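Local coordinates for chitin biosynthesis protein CHS5 (Saccharomyces cerevisiae, PDB 4IN3), which is a component of the exomer complex, which mediates export of selected cargo proteins, including the chitin synthase CHS3, from the trans-Golgi network, at residues 10-14 / 24-28. Residues are numbered along the deposited sequence; the frame is centred on the assembly and turned at random.
Sequences DVLLT and LLTTQ
Thr14 and Thr26 form an antiparallel hydrogen-bonded pair in the beta hairpin of strands 9-18 and 22-26, the two inner strands of the four-stranded antiparallel sheet in the N-terminal part of CHS5. Two backbone bonds define the pairing: Thr14 N donates to Thr26 O (3.0 Å), and Thr26 N donates to Thr14 O at 3.1 Å with an N-H...O angle of 158°. Each oxygen also receives a CA-H contact, Thr14 O from Leu25 CA (3.3 Å) and Thr26 O, more distantly, from Leu13 CA. The N-to-C directions of the short segments 10-14 and 24-26 make an angle of 125°. Past Leu13 and Thr27 the chains separate, and water replaces direct pairing: one molecule donates to Leu12 O (2.8 Å) and to Gln28 OE1 while accepting from Gln28 N. On the face carrying Thr14 and Thr26, Thr26 OG1 packs against Thr14 CB, but its hydrogen bond is with OD1 of Asn378 of the BCH1 chain, outside the hairpin. Thr27 OG1 is likewise satisfied elsewhere, by Asp29 OD1 and His31 N. Its hydroxyl sits between the backbone N and the carbonyl carbon (chi1 48°), which leaves the methyl to meet strand 9-18. On this other face Leu13 crosses Leu25 at about a right angle, CD2 against Leu25 CB at 3.7 Å, and Thr27 CG2 touches both Leu13 CG (3.7 Å) and Val11 CG1 (3.7 Å).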
ATOM      1  N   ASP A  10      29.148  24.510   3.426  1.00 84.23           N
ATOM      2  CA  ASP A  10      29.860  23.672   2.463  1.00 87.12           C
ATOM      3  C   ASP A  10      29.700  22.189   2.780  1.00 81.29           C
ATOM      4  O   ASP A  10      30.040  21.735   3.872  1.00 83.88           O
ATOM      5  CB  ASP A  10      31.347  24.034   2.420  1.00 95.38           C
ATOM      6  CG  ASP A  10      31.592  25.443   1.912  1.00 97.31           C
ATOM      7  OD1 ASP A  10      31.559  25.644   0.679  1.00 89.77           O
ATOM      8  OD2 ASP A  10      31.828  26.347   2.742  1.00105.42           O
ATOM      9  N   VAL A  11      29.176  21.435   1.818  1.00 77.13           N
ATOM     10  CA  VAL A  11      28.989  19.999   2.005  1.00 83.23           C
ATOM     11  C   VAL A  11      29.668  19.194   0.902  1.00 88.76           C
ATOM     12  O   VAL A  11      29.783  19.653  -0.232  1.00 85.20           O
ATOM     13  CB  VAL A  11      27.498  19.612   2.019  1.00 90.91           C
ATOM     14  CG1 VAL A  11      27.342  18.095   2.091  1.00104.11           C
ATOM     15  CG2 VAL A  11      26.776  20.275   3.180  1.00 87.27           C
ATOM     16  N   LEU A  12      30.123  17.994   1.245  1.00 85.47           N
ATOM     17  CA  LEU A  12      30.582  17.041   0.243  1.00 71.95           C
ATOM     18  C   LEU A  12      29.561  15.910   0.148  1.00 74.42           C
ATOM     19  O   LEU A  12      29.079  15.408   1.167  1.00 84.27           O
ATOM     20  CB  LEU A  12      31.962  16.478   0.594  1.00 65.39           C
ATOM     21  CG  LEU A  12      33.147  17.055  -0.185  1.00 77.85           C
ATOM     22  CD1 LEU A  12      33.450  18.487   0.239  1.00 92.59           C
ATOM     23  CD2 LEU A  12      34.371  16.164  -0.028  1.00 75.58           C
ATOM     24  N   LEU A  13      29.208  15.526  -1.072  1.00 73.36           N
ATOM     25  CA  LEU A  13      28.264  14.432  -1.261  1.00 74.54           C
ATOM     26  C   LEU A  13      28.791  13.432  -2.285  1.00 78.26           C
ATOM     27  O   LEU A  13      29.562  13.787  -3.184  1.00 75.99           O
ATOM     28  CB  LEU A  13      26.884  14.956  -1.675  1.00 72.76           C
ATOM     29  CG  LEU A  13      26.163  15.868  -0.677  1.00 69.41           C
ATOM     30  CD1 LEU A  13      26.426  17.337  -0.986  1.00 65.14           C
ATOM     31  CD2 LEU A  13      24.664  15.577  -0.650  1.00 71.67           C
ATOM     32  N   THR A  14      28.384  12.178  -2.134  1.00 74.50           N
ATOM     33  CA  THR A  14      28.796  11.125  -3.050  1.00 77.62           C
ATOM     34  C   THR A  14      27.627  10.724  -3.942  1.00 83.60           C
ATOM     35  O   THR A  14      26.526  10.452  -3.455  1.00 87.12           O
ATOM     36  CB  THR A  14      29.310   9.887  -2.291  1.00 69.62           C
ATOM     37  OG1 THR A  14      30.328  10.279  -1.360  1.00 85.00           O
ATOM     38  CG2 THR A  14      29.882   8.867  -3.267  1.00 61.23           C
ATOM     39  N   LEU A  24      20.747   9.773  -6.139  1.00 93.59           N
ATOM     40  CA  LEU A  24      20.659   9.690  -4.693  1.00 88.41           C
ATOM     41  C   LEU A  24      22.050  10.030  -4.166  1.00 79.60           C
ATOM     42  O   LEU A  24      23.055   9.443  -4.588  1.00 73.91           O
ATOM     43  CB  LEU A  24      20.231   8.292  -4.249  1.00 85.77           C
ATOM     44  CG  LEU A  24      18.853   7.800  -4.701  1.00 86.60           C
ATOM     45  CD1 LEU A  24      18.566   6.420  -4.112  1.00 85.59           C
ATOM     46  CD2 LEU A  24      17.748   8.778  -4.324  1.00 86.76           C
ATOM     47  N   LEU A  25      22.121  11.006  -3.270  1.00 77.08           N
ATOM     48  CA  LEU A  25      23.413  11.474  -2.791  1.00 68.84           C
ATOM     49  C   LEU A  25      23.566  11.127  -1.315  1.00 69.22           C
ATOM     50  O   LEU A  25      22.597  11.171  -0.558  1.00 61.02           O
ATOM     51  CB  LEU A  25      23.545  12.982  -3.010  1.00 70.36           C
ATOM     52  CG  LEU A  25      23.143  13.510  -4.392  1.00 67.90           C
ATOM     53  CD1 LEU A  25      23.116  15.033  -4.400  1.00 64.20           C
ATOM     54  CD2 LEU A  25      24.072  12.992  -5.483  1.00 68.92           C
ATOM     55  N   THR A  26      24.778  10.767  -0.908  1.00 77.62           N
ATOM     56  CA  THR A  26      25.028  10.402   0.482  1.00 78.51           C
ATOM     57  C   THR A  26      26.114  11.265   1.110  1.00 82.00           C
ATOM     58  O   THR A  26      27.155  11.517   0.498  1.00 88.56           O
ATOM     59  CB  THR A  26      25.420   8.919   0.632  1.00 73.37           C
ATOM     60  OG1 THR A  26      26.672   8.679  -0.022  1.00 86.26           O
ATOM     61  CG2 THR A  26      24.350   8.010   0.034  1.00 58.59           C
ATOM     62  N   THR A  27      25.861  11.721   2.332  1.00 77.25           N
ATOM     63  CA  THR A  27      26.864  12.448   3.099  1.00 66.70           C
ATOM     64  C   THR A  27      27.539  11.511   4.099  1.00 72.19           C
ATOM     65  O   THR A  27      27.161  10.344   4.216  1.00 67.63           O
ATOM     66  CB  THR A  27      26.246  13.645   3.837  1.00 64.97           C
ATOM     67  OG1 THR A  27      25.055  13.221   4.510  1.00 70.92           O
ATOM     68  CG2 THR A  27      25.896  14.747   2.855  1.00 65.77           C
ATOM     69  N   GLN A  28      28.533  12.021   4.819  1.00 82.08           N
ATOM     70  CA  GLN A  28      29.247  11.211   5.801  1.00 77.58           C
ATOM     71  C   GLN A  28      28.505  11.159   7.133  1.00 72.14           C
ATOM     72  O   GLN A  28      28.791  10.311   7.979  1.00 73.78           O
ATOM     73  CB  GLN A  28      30.683  11.709   5.984  1.00 85.56           C
ATOM     74  CG  GLN A  28      31.647  11.202   4.915  1.00104.22           C
ATOM     75  CD  GLN A  28      32.454  12.314   4.278  1.00125.55           C
ATOM     76  OE1 GLN A  28      32.174  13.495   4.480  1.00130.55           O
ATOM     77  NE2 GLN A  28      33.465  11.940   3.499  1.00131.26           N
TER
HETATM   78  O   HOH W   1      29.453  14.611   3.817  1.00 48.42           O